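Local atomic coordinates of 4-alpha-glucanotransferase (Corynebacterium glutamicum, PDB entry 5B68), a protein that belongs to the amylomaltase (disproportionating enzyme) family, glucanotransferases built on a TIM-barrel domain and carrying an N-terminal beta sandwich. Residues N8-L13 / V44-S49; Y14-S19 / V36-A41; T18-Y23 / I28-D33; G464-F469 / Q518-Q523. One frame throughout, in Å; residues are numbered along the deposited sequence.

Contact 1 of 4, residues N8-L13 / V44-S49; sequences NELADL and VNLDTS. With SO4 (sulfate ion), chain G.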
loop_
_atom_site.group_PDB
_atom_site.type_symbol
_atom_site.label_atom_id
_atom_site.label_comp_id
_atom_site.label_asym_id
_atom_site.label_seq_id
_atom_site.Cartn_x
_atom_site.Cartn_y
_atom_site.Cartn_z
ATOM N N ASN A 8 -16.495 28.731 0.570
ATOM C CA ASN A 8 -15.592 28.370 -0.552
ATOM C C ASN A 8 -14.184 28.921 -0.366
ATOM O O ASN A 8 -13.184 28.215 -0.618
ATOM C CB ASN A 8 -16.122 28.888 -1.904
ATOM C CG ASN A 8 -17.324 28.119 -2.383
ATOM O OD1 ASN A 8 -17.623 27.058 -1.888
ATOM N ND2 ASN A 8 -18.067 28.712 -3.314
ATOM N N GLU A 9 -14.087 30.147 0.125
ATOM C CA GLU A 9 -12.794 30.735 0.342
ATOM C C GLU A 9 -12.042 29.917 1.376
ATOM O O GLU A 9 -10.850 29.620 1.176
ATOM C CB GLU A 9 -12.896 32.190 0.798
ATOM C CG GLU A 9 -11.569 32.946 0.763
ATOM C CD GLU A 9 -11.696 34.429 1.154
ATOM O OE1 GLU A 9 -10.658 35.065 1.320
ATOM O OE2 GLU A 9 -12.810 34.954 1.292
ATOM N N LEU A 10 -12.731 29.536 2.424
ATOM C CA LEU A 10 -12.108 28.779 3.486
ATOM C C LEU A 10 -11.730 27.379 3.049
ATOM O O LEU A 10 -10.640 26.908 3.310
ATOM C CB LEU A 10 -13.022 28.743 4.686
ATOM C CG LEU A 10 -12.460 28.148 5.983
ATOM C CD1 LEU A 10 -11.231 28.862 6.549
ATOM C CD2 LEU A 10 -13.556 28.147 7.009
ATOM N N ALA A 11 -12.669 26.706 2.399
ATOM C CA ALA A 11 -12.401 25.402 1.811
ATOM C C ALA A 11 -11.154 25.429 0.908
ATOM O O ALA A 11 -10.312 24.519 1.031
ATOM C CB ALA A 11 -13.636 24.949 0.985
ATOM N N ASP A 12 -11.021 26.415 0.025
ATOM C CA ASP A 12 -9.835 26.544 -0.817
ATOM C C ASP A 12 -8.537 26.620 -0.038
ATOM O O ASP A 12 -7.559 25.996 -0.435
ATOM C CB ASP A 12 -9.874 27.788 -1.722
ATOM C CG ASP A 12 -10.915 27.700 -2.799
ATOM O OD1 ASP A 12 -11.488 26.627 -3.094
ATOM O OD2 ASP A 12 -11.237 28.788 -3.295
ATOM N N LEU A 13 -8.519 27.355 1.073
ATOM C CA LEU A 13 -7.245 27.518 1.862
ATOM C C LEU A 13 -6.797 26.191 2.504
ATOM O O LEU A 13 -5.605 25.935 2.715
ATOM C CB LEU A 13 -7.433 28.536 2.968
ATOM C CG LEU A 13 -7.660 29.973 2.473
ATOM C CD1 LEU A 13 -8.042 30.796 3.688
ATOM C CD2 LEU A 13 -6.473 30.543 1.720
ATOM N N VAL A 44 -10.520 22.835 12.001
ATOM C CA VAL A 44 -10.955 24.192 11.887
ATOM C C VAL A 44 -12.087 24.409 12.904
ATOM O O VAL A 44 -13.073 23.655 12.925
ATOM C CB VAL A 44 -11.375 24.565 10.459
ATOM C CG1 VAL A 44 -11.772 26.025 10.400
ATOM C CG2 VAL A 44 -10.223 24.273 9.430
ATOM N N ASN A 45 -11.897 25.392 13.768
ATOM C CA ASN A 45 -12.883 25.733 14.794
ATOM C C ASN A 45 -14.106 26.515 14.195
ATOM O O ASN A 45 -14.065 27.727 14.054
ATOM C CB ASN A 45 -12.159 26.523 15.882
ATOM C CG ASN A 45 -13.051 26.860 17.063
ATOM O OD1 ASN A 45 -14.210 26.498 17.101
ATOM N ND2 ASN A 45 -12.487 27.558 18.042
ATOM N N LEU A 46 -15.132 25.762 13.831
ATOM C CA LEU A 46 -16.407 26.264 13.370
ATOM C C LEU A 46 -17.423 25.589 14.252
ATOM O O LEU A 46 -17.214 24.470 14.685
ATOM C CB LEU A 46 -16.692 25.835 11.947
ATOM C CG LEU A 46 -15.749 26.260 10.841
ATOM C CD1 LEU A 46 -16.133 25.536 9.568
ATOM C CD2 LEU A 46 -15.839 27.756 10.666
ATOM N N ASP A 47 -18.544 26.243 14.492
ATOM C CA ASP A 47 -19.460 25.767 15.524
ATOM C C ASP A 47 -20.016 24.352 15.282
ATOM O O ASP A 47 -20.304 23.958 14.157
ATOM C CB ASP A 47 -20.563 26.791 15.803
ATOM C CG ASP A 47 -20.142 27.850 16.838
ATOM O OD1 ASP A 47 -18.944 28.211 16.892
ATOM O OD2 ASP A 47 -21.015 28.332 17.598
ATOM N N THR A 48 -20.124 23.622 16.394
ATOM C CA THR A 48 -20.393 22.183 16.485
ATOM C C THR A 48 -21.764 21.805 15.966
ATOM O O THR A 48 -22.007 20.671 15.573
ATOM C CB THR A 48 -20.246 21.685 17.926
ATOM O OG1 THR A 48 -20.898 22.603 18.806
ATOM C CG2 THR A 48 -18.787 21.593 18.299
ATOM N N SER A 49 -22.639 22.796 15.924
ATOM C CA SER A 49 -23.936 22.661 15.304
ATOM C C SER A 49 -23.727 22.404 13.820
ATOM O O SER A 49 -24.606 21.899 13.124
ATOM C CB SER A 49 -24.744 23.930 15.506
ATOM O OG SER A 49 -25.115 24.053 16.864
HETATM S S SO4 G . -9.376 29.142 16.867
HETATM O O1 SO4 G . -8.690 28.528 15.708
HETATM O O2 SO4 G . -8.493 30.206 17.443
HETATM O O3 SO4 G . -10.628 29.801 16.451
HETATM O O4 SO4 G . -9.562 27.972 17.798
#

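Contact 2 of 4, residues Y14-S19 / V36-A41; sequences YGVATS and VKILRA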
loop_
_atom_site.group_PDB
_atom_site.type_symbol
_atom_site.label_atom_id
_atom_site.label_comp_id
_atom_site.label_asym_id
_atom_site.label_seq_id
_atom_site.Cartn_x
_atom_site.Cartn_y
_atom_site.Cartn_z
ATOM N N TYR A 14 -7.776 25.349 2.803
ATOM C CA TYR A 14 -7.522 24.007 3.363
ATOM C C TYR A 14 -7.514 22.865 2.378
ATOM O O TYR A 14 -7.360 21.732 2.767
ATOM C CB TYR A 14 -8.529 23.769 4.487
ATOM C CG TYR A 14 -8.179 24.545 5.721
ATOM C CD1 TYR A 14 -7.233 24.053 6.635
ATOM C CD2 TYR A 14 -8.759 25.802 5.977
ATOM C CE1 TYR A 14 -6.897 24.783 7.743
ATOM C CE2 TYR A 14 -8.445 26.511 7.104
ATOM C CZ TYR A 14 -7.515 26.003 7.981
ATOM O OH TYR A 14 -7.235 26.753 9.097
ATOM N N GLY A 15 -7.643 23.168 1.085
ATOM C CA GLY A 15 -7.612 22.157 0.071
ATOM C C GLY A 15 -8.805 21.218 0.053
ATOM O O GLY A 15 -8.669 20.057 -0.379
ATOM N N VAL A 16 -9.984 21.729 0.396
ATOM C CA VAL A 16 -11.161 20.921 0.451
ATOM C C VAL A 16 -11.931 21.263 -0.792
ATOM O O VAL A 16 -12.234 22.444 -1.032
ATOM C CB VAL A 16 -11.991 21.198 1.690
ATOM C CG1 VAL A 16 -13.254 20.315 1.695
ATOM C CG2 VAL A 16 -11.155 20.968 2.951
ATOM N N ALA A 17 -12.195 20.259 -1.610
ATOM C CA ALA A 17 -12.913 20.512 -2.901
ATOM C C ALA A 17 -14.356 20.905 -2.629
ATOM O O ALA A 17 -15.078 20.291 -1.799
ATOM C CB ALA A 17 -12.893 19.267 -3.786
ATOM N N THR A 18 -14.813 21.897 -3.388
ATOM C CA THR A 18 -16.241 22.357 -3.272
ATOM C C THR A 18 -17.174 21.762 -4.332
ATOM O O THR A 18 -18.400 21.976 -4.304
ATOM C CB THR A 18 -16.324 23.871 -3.369
ATOM O OG1 THR A 18 -15.852 24.309 -4.646
ATOM C CG2 THR A 18 -15.476 24.536 -2.251
ATOM N N SER A 19 -16.579 21.095 -5.316
ATOM C CA SER A 19 -17.359 20.267 -6.242
ATOM C C SER A 19 -16.453 19.210 -6.842
ATOM O O SER A 19 -15.250 19.326 -6.749
ATOM C CB SER A 19 -17.891 21.144 -7.389
ATOM O OG SER A 19 -16.812 21.802 -8.036
ATOM N N VAL A 36 -18.307 22.128 6.013
ATOM C CA VAL A 36 -18.126 22.415 7.419
ATOM C C VAL A 36 -17.613 21.207 8.161
ATOM O O VAL A 36 -16.711 21.353 9.019
ATOM C CB VAL A 36 -19.455 22.987 8.031
ATOM C CG1 VAL A 36 -19.375 23.084 9.524
ATOM C CG2 VAL A 36 -19.781 24.350 7.422
ATOM N N LYS A 37 -18.177 20.024 7.920
ATOM C CA LYS A 37 -17.768 18.844 8.714
ATOM C C LYS A 37 -16.328 18.395 8.355
ATOM O O LYS A 37 -15.586 17.977 9.206
ATOM C CB LYS A 37 -18.715 17.668 8.503
ATOM C CG LYS A 37 -20.008 17.917 9.247
ATOM C CD LYS A 37 -21.090 16.939 8.850
ATOM C CE LYS A 37 -22.225 17.016 9.872
ATOM N NZ LYS A 37 -23.441 16.367 9.261
ATOM N N ILE A 38 -15.954 18.527 7.098
ATOM C CA ILE A 38 -14.584 18.174 6.697
ATOM C C ILE A 38 -13.622 19.242 7.230
ATOM O O ILE A 38 -12.607 18.885 7.769
ATOM C CB ILE A 38 -14.446 18.016 5.174
ATOM C CG1 ILE A 38 -15.339 16.856 4.722
ATOM C CG2 ILE A 38 -12.968 17.737 4.778
ATOM C CD1 ILE A 38 -15.063 15.567 5.432
ATOM N N LEU A 39 -13.980 20.516 7.167
ATOM C CA LEU A 39 -13.126 21.557 7.798
ATOM C C LEU A 39 -12.912 21.316 9.294
ATOM O O LEU A 39 -11.804 21.410 9.790
ATOM C CB LEU A 39 -13.692 22.927 7.534
ATOM C CG LEU A 39 -13.500 23.348 6.078
ATOM C CD1 LEU A 39 -14.393 24.530 5.700
ATOM C CD2 LEU A 39 -12.067 23.776 5.811
ATOM N N ARG A 40 -13.971 20.953 9.987
ATOM C CA ARG A 40 -13.876 20.620 11.413
ATOM C C ARG A 40 -13.038 19.374 11.681
ATOM O O ARG A 40 -12.182 19.392 12.614
ATOM C CB ARG A 40 -15.275 20.469 11.993
ATOM C CG ARG A 40 -16.031 21.784 12.189
ATOM C CD ARG A 40 -17.503 21.592 12.645
ATOM N NE ARG A 40 -17.607 20.701 13.792
ATOM C CZ ARG A 40 -17.124 20.940 15.021
ATOM N NH1 ARG A 40 -17.288 20.013 15.965
ATOM N NH2 ARG A 40 -16.472 22.065 15.342
ATOM N N ALA A 41 -13.159 18.366 10.786
ATOM C CA ALA A 41 -12.296 17.179 10.861
ATOM C C ALA A 41 -10.817 17.561 10.689
ATOM O O ALA A 41 -9.923 16.925 11.226
ATOM C CB ALA A 41 -12.751 16.168 9.814
#

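Contact 3 of 4, residues T18-Y23 / I28-D33; sequences TSYTDY and IEVSDD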
loop_
_atom_site.group_PDB
_atom_site.type_symbol
_atom_site.label_atom_id
_atom_site.label_comp_id
_atom_site.label_asym_id
_atom_site.label_seq_id
_atom_site.Cartn_x
_atom_site.Cartn_y
_atom_site.Cartn_z
ATOM N N THR A 18 -14.813 21.897 -3.388
ATOM C CA THR A 18 -16.241 22.357 -3.272
ATOM C C THR A 18 -17.174 21.762 -4.332
ATOM O O THR A 18 -18.400 21.976 -4.304
ATOM C CB THR A 18 -16.324 23.871 -3.369
ATOM O OG1 THR A 18 -15.852 24.309 -4.646
ATOM C CG2 THR A 18 -15.476 24.536 -2.251
ATOM N N SER A 19 -16.579 21.095 -5.316
ATOM C CA SER A 19 -17.359 20.267 -6.242
ATOM C C SER A 19 -16.453 19.210 -6.842
ATOM O O SER A 19 -15.250 19.326 -6.749
ATOM C CB SER A 19 -17.891 21.144 -7.389
ATOM O OG SER A 19 -16.812 21.802 -8.036
ATOM N N TYR A 20 -17.032 18.224 -7.508
ATOM C CA TYR A 20 -16.219 17.176 -8.173
ATOM C C TYR A 20 -17.049 16.463 -9.246
ATOM O O TYR A 20 -18.279 16.674 -9.339
ATOM C CB TYR A 20 -15.650 16.196 -7.119
ATOM C CG TYR A 20 -16.672 15.480 -6.332
ATOM C CD1 TYR A 20 -17.168 14.266 -6.756
ATOM C CD2 TYR A 20 -17.155 16.002 -5.125
ATOM C CE1 TYR A 20 -18.153 13.602 -6.035
ATOM C CE2 TYR A 20 -18.108 15.336 -4.402
ATOM C CZ TYR A 20 -18.614 14.160 -4.860
ATOM O OH TYR A 20 -19.576 13.535 -4.150
ATOM N N THR A 21 -16.385 15.622 -10.012
ATOM C CA THR A 21 -17.072 14.730 -10.891
ATOM C C THR A 21 -16.913 13.351 -10.296
ATOM O O THR A 21 -15.841 12.972 -9.850
ATOM C CB THR A 21 -16.505 14.771 -12.302
ATOM O OG1 THR A 21 -16.543 16.118 -12.773
ATOM C CG2 THR A 21 -17.340 13.905 -13.211
ATOM N N ASP A 22 -18.007 12.622 -10.243
ATOM C CA ASP A 22 -17.981 11.296 -9.657
ATOM C C ASP A 22 -17.396 10.267 -10.620
ATOM O O ASP A 22 -16.962 10.593 -11.721
ATOM C CB ASP A 22 -19.369 10.879 -9.187
ATOM C CG ASP A 22 -20.347 10.738 -10.322
ATOM O OD1 ASP A 22 -19.910 10.754 -11.488
ATOM O OD2 ASP A 22 -21.542 10.613 -10.030
ATOM N N TYR A 23 -17.333 9.025 -10.167
ATOM C CA TYR A 23 -16.807 7.947 -10.977
ATOM C C TYR A 23 -17.737 7.548 -12.122
ATOM O O TYR A 23 -17.374 6.750 -12.967
ATOM C CB TYR A 23 -16.416 6.759 -10.105
ATOM C CG TYR A 23 -15.061 6.903 -9.450
ATOM C CD1 TYR A 23 -14.268 8.004 -9.680
ATOM C CD2 TYR A 23 -14.583 5.933 -8.597
ATOM C CE1 TYR A 23 -13.041 8.130 -9.086
ATOM C CE2 TYR A 23 -13.350 6.055 -8.000
ATOM C CZ TYR A 23 -12.590 7.158 -8.254
ATOM O OH TYR A 23 -11.369 7.276 -7.668
ATOM N N ILE A 28 -21.129 17.243 -9.213
ATOM C CA ILE A 28 -21.678 17.313 -7.875
ATOM C C ILE A 28 -21.149 18.577 -7.246
ATOM O O ILE A 28 -19.935 18.828 -7.296
ATOM C CB ILE A 28 -21.232 16.090 -7.011
ATOM C CG1 ILE A 28 -21.627 14.760 -7.674
ATOM C CG2 ILE A 28 -21.786 16.185 -5.600
ATOM C CD1 ILE A 28 -23.090 14.615 -8.040
ATOM N N GLU A 29 -22.050 19.386 -6.695
ATOM C CA GLU A 29 -21.651 20.520 -5.884
ATOM C C GLU A 29 -21.814 20.050 -4.462
ATOM O O GLU A 29 -22.839 19.530 -4.087
ATOM C CB GLU A 29 -22.495 21.758 -6.138
ATOM C CG GLU A 29 -22.001 22.987 -5.368
ATOM C CD GLU A 29 -22.606 24.295 -5.898
ATOM O OE1 GLU A 29 -22.033 25.361 -5.595
ATOM O OE2 GLU A 29 -23.637 24.262 -6.620
ATOM N N VAL A 30 -20.754 20.223 -3.702
ATOM C CA VAL A 30 -20.649 19.673 -2.386
ATOM C C VAL A 30 -21.508 20.523 -1.487
ATOM O O VAL A 30 -21.546 21.750 -1.639
ATOM C CB VAL A 30 -19.160 19.651 -1.939
ATOM C CG1 VAL A 30 -19.032 19.249 -0.478
ATOM C CG2 VAL A 30 -18.363 18.688 -2.845
ATOM N N SER A 31 -22.154 19.895 -0.547
ATOM C CA SER A 31 -23.030 20.647 0.356
ATOM C C SER A 31 -22.245 21.519 1.343
ATOM O O SER A 31 -21.085 21.224 1.682
ATOM C CB SER A 31 -23.924 19.720 1.131
ATOM O OG SER A 31 -23.242 18.965 2.091
ATOM N N ASP A 32 -22.897 22.577 1.844
ATOM C CA ASP A 32 -22.343 23.379 2.916
ATOM C C ASP A 32 -21.984 22.474 4.098
ATOM O O ASP A 32 -20.932 22.651 4.713
ATOM C CB ASP A 32 -23.372 24.417 3.427
ATOM C CG ASP A 32 -23.616 25.586 2.474
ATOM O OD1 ASP A 32 -23.050 25.616 1.346
ATOM O OD2 ASP A 32 -24.398 26.498 2.894
ATOM N N ASP A 33 -22.896 21.554 4.434
ATOM C CA ASP A 33 -22.768 20.691 5.608
ATOM C C ASP A 33 -21.502 19.853 5.530
ATOM O O ASP A 33 -20.784 19.668 6.513
ATOM C CB ASP A 33 -23.996 19.730 5.729
ATOM C CG ASP A 33 -24.026 18.979 6.998
ATOM O OD1 ASP A 33 -24.124 19.596 8.074
ATOM O OD2 ASP A 33 -23.904 17.740 6.970
#

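Contact 4 of 4, residues G464-F469 / Q518-Q523; sequences GLFRLF and QDALAQ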
loop_
_atom_site.group_PDB
_atom_site.type_symbol
_atom_site.label_atom_id
_atom_site.label_comp_id
_atom_site.label_asym_id
_atom_site.label_seq_id
_atom_site.Cartn_x
_atom_site.Cartn_y
_atom_site.Cartn_z
ATOM N N GLY A 464 -4.186 8.670 -4.168
ATOM C CA GLY A 464 -4.075 9.117 -2.790
ATOM C C GLY A 464 -2.813 9.858 -2.448
ATOM O O GLY A 464 -2.730 10.460 -1.363
ATOM N N LEU A 465 -1.823 9.831 -3.315
ATOM C CA LEU A 465 -0.641 10.685 -3.140
ATOM C C LEU A 465 -1.007 12.129 -3.529
ATOM O O LEU A 465 -0.221 13.061 -3.247
ATOM C CB LEU A 465 0.501 10.163 -3.970
ATOM C CG LEU A 465 0.986 8.713 -3.675
ATOM C CD1 LEU A 465 2.029 8.352 -4.723
ATOM C CD2 LEU A 465 1.608 8.563 -2.337
ATOM N N PHE A 466 -2.127 12.308 -4.269
ATOM C CA PHE A 466 -2.584 13.583 -4.756
ATOM C C PHE A 466 -3.775 14.114 -3.971
ATOM O O PHE A 466 -3.839 15.292 -3.654
ATOM C CB PHE A 466 -2.907 13.496 -6.262
ATOM C CG PHE A 466 -1.713 13.085 -7.107
ATOM C CD1 PHE A 466 -1.343 11.755 -7.201
ATOM C CD2 PHE A 466 -0.955 14.041 -7.768
ATOM C CE1 PHE A 466 -0.266 11.382 -7.971
ATOM C CE2 PHE A 466 0.129 13.675 -8.508
ATOM C CZ PHE A 466 0.506 12.318 -8.596
ATOM N N ARG A 467 -4.775 13.269 -3.787
ATOM C CA ARG A 467 -5.992 13.644 -3.139
ATOM C C ARG A 467 -6.692 12.379 -2.642
ATOM O O ARG A 467 -6.455 11.273 -3.176
ATOM C CB ARG A 467 -6.877 14.416 -4.163
ATOM C CG ARG A 467 -7.371 13.520 -5.288
ATOM C CD ARG A 467 -8.024 14.327 -6.393
ATOM N NE ARG A 467 -7.067 15.067 -7.205
ATOM C CZ ARG A 467 -6.990 14.988 -8.533
ATOM N NH1 ARG A 467 -6.085 15.681 -9.164
ATOM N NH2 ARG A 467 -7.780 14.175 -9.220
ATOM N N LEU A 468 -7.566 12.510 -1.659
ATOM C CA LEU A 468 -8.387 11.386 -1.226
ATOM C C LEU A 468 -9.796 11.830 -1.235
ATOM O O LEU A 468 -10.084 12.938 -0.805
ATOM C CB LEU A 468 -8.023 10.940 0.189
ATOM C CG LEU A 468 -6.691 10.156 0.273
ATOM C CD1 LEU A 468 -6.301 9.970 1.735
ATOM C CD2 LEU A 468 -6.719 8.835 -0.462
ATOM N N PHE A 469 -10.686 10.945 -1.599
ATOM C CA PHE A 469 -12.112 11.126 -1.349
ATOM C C PHE A 469 -12.443 10.719 0.044
ATOM O O PHE A 469 -12.164 9.599 0.403
ATOM C CB PHE A 469 -12.926 10.312 -2.339
ATOM C CG PHE A 469 -14.368 10.650 -2.325
ATOM C CD1 PHE A 469 -14.840 11.804 -2.949
ATOM C CD2 PHE A 469 -15.261 9.848 -1.652
ATOM C CE1 PHE A 469 -16.196 12.131 -2.895
ATOM C CE2 PHE A 469 -16.612 10.175 -1.587
ATOM C CZ PHE A 469 -17.084 11.300 -2.206
ATOM N N GLN A 518 -0.907 11.984 -14.042
ATOM C CA GLN A 518 -0.238 10.955 -14.797
ATOM C C GLN A 518 1.206 11.359 -15.044
ATOM O O GLN A 518 2.102 10.587 -14.806
ATOM C CB GLN A 518 -0.946 10.756 -16.138
ATOM C CG GLN A 518 -2.324 10.124 -15.936
ATOM C CD GLN A 518 -2.998 9.671 -17.227
ATOM O OE1 GLN A 518 -2.753 10.237 -18.290
ATOM N NE2 GLN A 518 -3.872 8.648 -17.129
ATOM N N ASP A 519 1.442 12.596 -15.427
ATOM C CA ASP A 519 2.761 13.055 -15.729
ATOM C C ASP A 519 3.652 13.159 -14.488
ATOM O O ASP A 519 4.859 12.879 -14.565
ATOM C CB ASP A 519 2.744 14.419 -16.458
ATOM C CG ASP A 519 2.248 14.310 -17.903
ATOM O OD1 ASP A 519 2.226 13.182 -18.440
ATOM O OD2 ASP A 519 1.846 15.345 -18.491
ATOM N N ALA A 520 3.081 13.584 -13.399
ATOM C CA ALA A 520 3.868 13.690 -12.149
ATOM C C ALA A 520 4.406 12.287 -11.750
ATOM O O ALA A 520 5.514 12.191 -11.281
ATOM C CB ALA A 520 3.026 14.238 -11.036
ATOM N N LEU A 521 3.645 11.246 -12.016
ATOM C CA LEU A 521 4.066 9.852 -11.722
ATOM C C LEU A 521 5.080 9.366 -12.744
ATOM O O LEU A 521 6.181 8.930 -12.410
ATOM C CB LEU A 521 2.890 8.923 -11.612
ATOM C CG LEU A 521 1.919 9.185 -10.437
ATOM C CD1 LEU A 521 0.672 8.364 -10.624
ATOM C CD2 LEU A 521 2.583 8.963 -9.083
ATOM N N ALA A 522 4.759 9.529 -14.016
ATOM C CA ALA A 522 5.580 8.987 -15.094
ATOM C C ALA A 522 6.922 9.631 -15.117
ATOM O O ALA A 522 7.927 8.992 -15.353
ATOM C CB ALA A 522 4.947 9.282 -16.449
ATOM N N GLN A 523 6.941 10.925 -14.873
ATOM C CA GLN A 523 8.242 11.608 -14.870
ATOM C C GLN A 523 9.208 11.100 -13.828
ATOM O O GLN A 523 10.436 11.040 -14.053
ATOM C CB GLN A 523 8.062 13.104 -14.682
ATOM C CG GLN A 523 7.524 13.767 -15.934
ATOM C CD GLN A 523 7.135 15.221 -15.705
ATOM O OE1 GLN A 523 7.359 15.759 -14.627
ATOM N NE2 GLN A 523 6.521 15.856 -16.725
#

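Contact 1 of 4, residues N8-L13 / V44-S49
L10 overlaps V44 and L46 with a single methyl group, CD2. That methyl lies 4.4 Å from V44 CG1 and 4.3 Å from L46 CD2. Since V44 CG1 and L46 CD2 are themselves 4.4 Å apart, the three methyls form a nearly equilateral triangle, a light van der Waals contact that buries only 88 Å² over both segments. L10 reaches it with CG anti to the backbone N (chi1 -172°), which carries the isobutyl group off helix 5-13 toward the loop. That loop joins helix 32-41 to helix 54-69, so the contact sits where the three N-terminal helices of the chain converge. L39 of helix 32-41 touches both L10 and V44, while V36 of the same helix and P52 pack on L46. The chain bends tightly at N45, where L46 N bonds weakly back to V44 O; V44 and L46 point to helix 5-13 and N45 to a sulfate ion, probably from the crystallisation liquor. N45 ND2 donates to sulfate O4 at 3.0 Å with an N-H...O angle of 168°, and more weakly to O3 at 3.3 Å. R59, Q60 and R67 of helix 54-69 are also hydrogen-bonded to the sulfate.

Contact 2 of 4, residues Y14-S19 / V36-A41
V16 N is probably hydrogen-bonded to A11 O, reaching back into the last turn of helix 5-13, while the V16 side chain packs on I38 and L39. G15 allows this: its positive phi of 69° turns the chain in a Schellman motif, so that the helix stops and V16 is delivered to helix 32-41. With CG1 anti to the backbone N (chi1 179°), V16 spreads its two methyls over both residues: V16 CG1 meets I38 CG2 at 4.0 Å, while V16 CG2 sits equally far, 4.1 Å, from L39 CD2 and I38 CG2. L39 CD2 also lies 3.8 Å from Y14 CB and 3.9 Å from Y14 CD2; the Y14 and L39 side chains cross at about a right angle. I38 divides its work: CG2 serves the valine, while the side chain also packs on V470 and P472 of strand 467-472. F64 meets the Y14 ring edge-to-face. No hydrogen bond spans the two segments, and K37 and R40 have their polar partners elsewhere, in D33 and, weakly, L46 O. Between the two segments cohesion therefore rests on apolar packing, and the polar bonds lead to other parts of the chain.

Contact 3 of 4, residues T18-Y23 / I28-D33
Y20 and I28 lie side by side on one face of the beta hairpin formed by strands 19-21 and 27-29, their side chains pointing the same way. The tyrosine ring is laid against the isoleucine: I28 CB stands 4.1 Å from the ring centroid and only 16° off the ring normal, which identifies a CH-pi contact over the face, displaced toward the rim. The gamma methyl I28 CG2 extends the overlap to the phenol end, 3.7 Å from Y20 OH. Y20 achieves this with its CG between the backbone N and the carbonyl carbon (chi1 61°), a torsion that folds the ring over the neighbouring strand. V30 approaches differently, its side chain about perpendicular to that of Y20; V30 CG2 lies near the ring plane, at the edge, 3.7 Å from Y20 CE2. F469 adds an edge-to-face ring contact, tying the hairpin to strand 467-472. On the other face S19 and E29 form the antiparallel non-hydrogen-bonded pair, with their CA atoms 4.3 Å apart.

Y20 and I28 are the hydrogen-bonded pair. Y20 N donates to I28 O at 3.0 Å in the carbonyl plane, and I28 N returns to Y20 O at 2.9 Å. Beyond the hairpin S31 serves as N-cap of helix 32-41, its OG accepting from T34 N, so the second strand passes almost directly into that helix. The last backbone bond is less regular: V30 N donates to T18 O at 3.0 Å, but comes from 44° above the carbonyl plane.

Contact 4 of 4, residues G464-F469 / Q518-Q523
Helix 515-523, which follows barrel strand 504-507 and precedes strand 528-531 in the TIM-barrel domain, receives the side chains of F466 and L465 on A520 and L521. The phenylalanine does most of the touching, and it does so with its rim. F466 CE2 is 3.9 Å from A520 CB, while on the next stretch of the edge F466 CZ is 3.9 Å from L521 CG. L521 CD2 lies in the ring plane, 3.9 Å from F466 CE1. The ring is thus aimed edge-on at the helix, its far end fitted between a short side chain and a branched one. F466 has CG anti to its carbonyl carbon (chi1 -60°), which projects the ring across to the helix although the CA atoms of F466 and A520 remain 9.8 Å apart. L465 makes a lighter contact, its CD1 lying 4.4 Å from L521 CD2.

In a closed TIM barrel strands 504-507 and 528-531, consecutive along the chain, would be neighbours, consistent with this helix being a beta-alpha-beta connection. Residues 464-469 instead run from a short 3-10 turn into an antiparallel sheet in which 467-472 lies between strands 409-413 and 481-484. V491 of helix 487-500 packs on both L465 and F466, and the H487 ring meets the F466 ring with the planes about 15° apart. The next residue, R467, turns to a polar partner, its NH2 forming a salt bridge with E514 OE1.

Contacts 1, 2 and 3 all lie within the first 49 residues, contacts 2 and 3 nested inside the loop closed by contact 1. Centres of contacts 1 and 2 are about 7 Å apart, those of 2 and 3 about 11 Å. Contact 1 lies on helix 5-13, whose A11 touches V16 of contact 2 and T18 of contact 3; contacts 2 and 3 both use helix 32-41. The two helices and the hairpin thus pack as one compact N-terminal unit. Contact 4 comes much later in the chain, its centre about 20 Å from those of contacts 2 and 3, yet it touches contact 3 through aromatic residues. Strands 467-472 and 481-484 form the side of the later chain that meets the N-terminal unit.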